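Side-chain contacts in aspartate-semialdehyde dehydrogenase (PDB 2YV3), which probably catalyses the NADPH-dependent reductive dephosphorylation of L-aspartyl-4-phosphate to L-aspartate-semialdehyde, a step on the way to lysine, methionine and threonine: residues G7-V12 with I50-L55; L79-A82 with L87-D90. All coordinates share one frame; numbering follows the deposited sequence.

Contact 1: G7-V12 with I50-L55; sequences GATGAV and IPVEPL
Ala8 and Val52 meet methyl to methyl: CB of Ala8 lies 4.0 Å from CG1 of Val52, and no hydrogen bond joins the two segments. Val52 presents this branch because CG1 stands anti to the backbone N (chi1 -178°), where it reaches across to the loop, while CG2 is set anti to the carbonyl carbon. Thr9 adds a looser touch from the same loop, its CG2 methyl 4.4 Å from CG1 of Val52. At a chi1 of 74° the threonine divides its two branches between different tasks, the methyl facing the valine and OG1 sharing a weak hydrogen bond with Ser38 OG. A threonine suits this place, being apolar on one branch and polar on the other. Ala8 is small enough for the loop to pass close to the strand, the two CA atoms being 7.1 Å apart. Leu43 of strand 42-45 touches Ala8, Thr9 and Val52 alike, and Ala34 of the neighbouring strand 31-34 also packs on Val52, making a small apolar cluster. The loop is the glycine-rich turn of a Rossmann-type domain, leading from strand 3-6 into helix 11-22. Its backbone closes on itself through Gly10 N to Gly7 O, 3.1 Å, and Gly10 occupies the N-cap of the helix. Thr9 to Val12 are predicted to bind NADP(+), as is Ser38. With methyl groups alone meeting here, the contact is nondirectional van der Waals packing between the probable cofactor loop and strand 48-54, and fixes no donor or acceptor.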
loop_
_atom_site.group_PDB
_atom_site.type_symbol
_atom_site.label_atom_id
_atom_site.label_comp_id
_atom_site.label_asym_id
_atom_site.label_seq_id
_atom_site.Cartn_x
_atom_site.Cartn_y
_atom_site.Cartn_z
ATOM N N GLY A 7 16.240 9.918 -25.538
ATOM C CA GLY A 7 15.732 10.282 -24.226
ATOM C C GLY A 7 16.774 10.574 -23.152
ATOM O O GLY A 7 16.435 11.056 -22.076
ATOM N N ALA A 8 18.038 10.284 -23.440
ATOM C CA ALA A 8 19.145 10.502 -22.500
ATOM C C ALA A 8 18.829 11.039 -21.105
ATOM O O ALA A 8 18.700 10.287 -20.149
ATOM C CB ALA A 8 20.202 11.397 -23.148
ATOM N N THR A 9 18.715 12.356 -21.014
ATOM C CA THR A 9 18.477 13.099 -19.767
ATOM C C THR A 9 17.345 12.731 -18.791
ATOM O O THR A 9 17.159 13.395 -17.763
ATOM C CB THR A 9 18.361 14.584 -20.101
ATOM O OG1 THR A 9 17.100 14.844 -20.718
ATOM C CG2 THR A 9 19.461 14.974 -21.084
ATOM N N GLY A 10 16.601 11.675 -19.091
ATOM C CA GLY A 10 15.515 11.263 -18.216
ATOM C C GLY A 10 15.946 10.284 -17.136
ATOM O O GLY A 10 17.111 9.880 -17.074
ATOM N N ALA A 11 15.001 9.896 -16.285
ATOM C CA ALA A 11 15.291 8.958 -15.209
ATOM C C ALA A 11 15.732 7.613 -15.787
ATOM O O ALA A 11 16.764 7.076 -15.429
ATOM C CB ALA A 11 14.068 8.784 -14.345
ATOM N N VAL A 12 14.940 7.072 -16.692
ATOM C CA VAL A 12 15.283 5.815 -17.322
ATOM C C VAL A 12 16.552 6.023 -18.167
ATOM O O VAL A 12 17.561 5.332 -17.976
ATOM C CB VAL A 12 14.109 5.321 -18.223
ATOM C CG1 VAL A 12 14.521 4.094 -19.018
ATOM C CG2 VAL A 12 12.893 5.018 -17.359
ATOM N N ILE A 50 29.835 12.725 -22.659
ATOM C CA ILE A 50 29.232 12.526 -23.980
ATOM C C ILE A 50 28.115 13.530 -24.220
ATOM O O ILE A 50 27.312 13.794 -23.324
ATOM C CB ILE A 50 28.648 11.097 -24.116
ATOM C CG1 ILE A 50 29.784 10.074 -24.099
ATOM C CG2 ILE A 50 27.806 10.974 -25.370
ATOM C CD1 ILE A 50 30.975 10.455 -24.945
ATOM N N PRO A 51 28.046 14.092 -25.440
ATOM C CA PRO A 51 27.034 15.077 -25.826
ATOM C C PRO A 51 25.661 14.456 -26.040
ATOM O O PRO A 51 25.545 13.243 -26.173
ATOM C CB PRO A 51 27.608 15.666 -27.112
ATOM C CG PRO A 51 28.260 14.473 -27.743
ATOM C CD PRO A 51 28.961 13.815 -26.566
ATOM N N VAL A 52 24.635 15.308 -26.068
ATOM C CA VAL A 52 23.238 14.893 -26.267
ATOM C C VAL A 52 22.646 15.624 -27.466
ATOM O O VAL A 52 22.277 16.779 -27.365
ATOM C CB VAL A 52 22.356 15.229 -25.025
ATOM C CG1 VAL A 52 20.919 14.744 -25.246
ATOM C CG2 VAL A 52 22.943 14.589 -23.783
ATOM N N GLU A 53 22.548 14.944 -28.592
ATOM C CA GLU A 53 22.010 15.553 -29.791
ATOM C C GLU A 53 20.500 15.634 -29.747
ATOM O O GLU A 53 19.841 14.760 -29.194
ATOM C CB GLU A 53 22.410 14.737 -31.015
ATOM C CG GLU A 53 23.852 14.305 -30.989
ATOM C CD GLU A 53 24.756 15.419 -30.518
ATOM O OE1 GLU A 53 24.831 16.463 -31.218
ATOM O OE2 GLU A 53 25.380 15.253 -29.443
ATOM N N PRO A 54 19.926 16.707 -30.307
ATOM C CA PRO A 54 18.465 16.785 -30.283
ATOM C C PRO A 54 18.036 15.872 -31.417
ATOM O O PRO A 54 18.802 15.651 -32.344
ATOM C CB PRO A 54 18.191 18.257 -30.559
ATOM C CG PRO A 54 19.337 18.637 -31.460
ATOM C CD PRO A 54 20.524 17.957 -30.809
ATOM N N LEU A 55 16.831 15.327 -31.343
ATOM C CA LEU A 55 16.375 14.429 -32.390
ATOM C C LEU A 55 16.083 15.115 -33.714
ATOM O O LEU A 55 15.300 16.065 -33.770
ATOM C CB LEU A 55 15.149 13.645 -31.925
ATOM C CG LEU A 55 15.547 12.385 -31.159
ATOM C CD1 LEU A 55 14.338 11.472 -31.003
ATOM C CD2 LEU A 55 16.661 11.671 -31.915
#

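Contact 2: L79-A82 with L87-D90; sequences LVWA and LVVD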
loop_
_atom_site.group_PDB
_atom_site.type_symbol
_atom_site.label_atom_id
_atom_site.label_comp_id
_atom_site.label_asym_id
_atom_site.label_seq_id
_atom_site.Cartn_x
_atom_site.Cartn_y
_atom_site.Cartn_z
ATOM N N LEU A 79 9.028 3.161 -36.480
ATOM C CA LEU A 79 9.267 2.641 -37.817
ATOM C C LEU A 79 10.437 3.311 -38.547
ATOM O O LEU A 79 11.303 2.627 -39.105
ATOM C CB LEU A 79 8.012 2.771 -38.669
ATOM C CG LEU A 79 6.749 2.025 -38.254
ATOM C CD1 LEU A 79 7.030 0.521 -38.137
ATOM C CD2 LEU A 79 6.253 2.600 -36.953
ATOM N N VAL A 80 10.455 4.639 -38.547
ATOM C CA VAL A 80 11.508 5.396 -39.227
ATOM C C VAL A 80 12.906 4.857 -38.897
ATOM O O VAL A 80 13.809 4.806 -39.753
ATOM C CB VAL A 80 11.453 6.887 -38.827
ATOM C CG1 VAL A 80 11.431 7.761 -40.070
ATOM C CG2 VAL A 80 10.210 7.148 -37.983
ATOM N N TRP A 81 13.065 4.434 -37.651
ATOM C CA TRP A 81 14.336 3.931 -37.191
ATOM C C TRP A 81 14.667 2.483 -37.574
ATOM O O TRP A 81 15.713 2.212 -38.179
ATOM C CB TRP A 81 14.412 4.111 -35.683
ATOM C CG TRP A 81 14.500 5.532 -35.265
ATOM C CD1 TRP A 81 15.125 6.537 -35.934
ATOM C CD2 TRP A 81 14.032 6.093 -34.039
ATOM N NE1 TRP A 81 15.085 7.696 -35.200
ATOM C CE2 TRP A 81 14.417 7.451 -34.029
ATOM C CE3 TRP A 81 13.330 5.580 -32.941
ATOM C CZ2 TRP A 81 14.123 8.307 -32.965
ATOM C CZ3 TRP A 81 13.038 6.432 -31.878
ATOM C CH2 TRP A 81 13.436 7.784 -31.902
ATOM N N ALA A 82 13.789 1.552 -37.214
ATOM C CA ALA A 82 14.021 0.142 -37.525
ATOM C C ALA A 82 14.183 -0.050 -39.018
ATOM O O ALA A 82 14.727 -1.062 -39.467
ATOM C CB ALA A 82 12.870 -0.700 -37.022
ATOM N N LEU A 87 17.572 -1.791 -34.341
ATOM C CA LEU A 87 16.640 -2.586 -33.540
ATOM C C LEU A 87 16.044 -1.623 -32.537
ATOM O O LEU A 87 16.780 -0.942 -31.846
ATOM C CB LEU A 87 17.339 -3.706 -32.779
ATOM C CG LEU A 87 16.280 -4.722 -32.342
ATOM C CD1 LEU A 87 16.195 -5.787 -33.450
ATOM C CD2 LEU A 87 16.607 -5.358 -31.011
ATOM N N VAL A 88 14.720 -1.562 -32.449
ATOM C CA VAL A 88 14.111 -0.616 -31.524
ATOM C C VAL A 88 13.410 -1.196 -30.301
ATOM O O VAL A 88 12.441 -1.952 -30.404
ATOM C CB VAL A 88 13.102 0.318 -32.234
ATOM C CG1 VAL A 88 12.712 1.453 -31.294
ATOM C CG2 VAL A 88 13.692 0.854 -33.536
ATOM N N VAL A 89 13.934 -0.821 -29.139
ATOM C CA VAL A 89 13.393 -1.220 -27.860
ATOM C C VAL A 89 12.867 0.077 -27.258
ATOM O O VAL A 89 13.629 1.025 -27.011
ATOM C CB VAL A 89 14.481 -1.811 -26.951
ATOM C CG1 VAL A 89 13.841 -2.510 -25.784
ATOM C CG2 VAL A 89 15.345 -2.781 -27.736
ATOM N N ASP A 90 11.561 0.120 -27.034
ATOM C CA ASP A 90 10.929 1.300 -26.483
ATOM C C ASP A 90 10.313 1.037 -25.106
ATOM O O ASP A 90 9.557 0.084 -24.940
ATOM C CB ASP A 90 9.860 1.780 -27.468
ATOM C CG ASP A 90 9.076 2.972 -26.955
ATOM O OD1 ASP A 90 9.688 4.031 -26.687
ATOM O OD2 ASP A 90 7.837 2.857 -26.819
#
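This is a small apolar helix-on-strand contact in the NAD-binding domain, where the last turn of helix 70-83 lies against strand 87-90, the strand that follows it. Val88 carries the strand's side of it through one methyl, CG2, which touches two successive helix residues. CG2 is 4.0 Å from CB of Trp81 and 3.9 Å from CB of Ala82, and it also comes within 3.7 Å of the backbone N of Ala82. The other branch, CG1, stands anti to the backbone N (chi1 -169°) and sits at the edge of the Trp81 indole, near the plane of the ring. Strand 64-67, helix 70-83 and strand 87-90 form a beta-alpha-beta unit of the Rossmann-type fold, so the contact packs the helix on the strand it leads into. Val88 suits this buried place on the sheet because its beta-branched side chain offers two methyls, CG2 to Trp81 CB and Ala82 and CG1 to the indole edge; Val65 and Ile119 of the adjoining strands flank it. Ala82, with a single methyl, lets the helix backbone approach the strand closely and also touches Ile119. Trp81 also touches Val65 of strand 64-67 and Leu55.

In the fold
From the N terminus, strand 3-6 runs into the 7-12 loop, and contact 1 closes a long loop of 37 residues by bringing strand 48-54 back beside it. The chain then enters strand 64-67 and helix 70-83, and contact 2 closes the short connection of four residues into strand 87-90. The two contacts follow in series, neither enclosing nor crossing the other, with centres about 17 Å apart. Both reach the same mixed sheet, contact 1 near its 42-45 end and contact 2 toward its 119-121 end. They meet directly where CD1 of Leu55 packs 3.7 Å from CZ2 of Trp81, joining the residue just after strand 48-54 to helix 70-83.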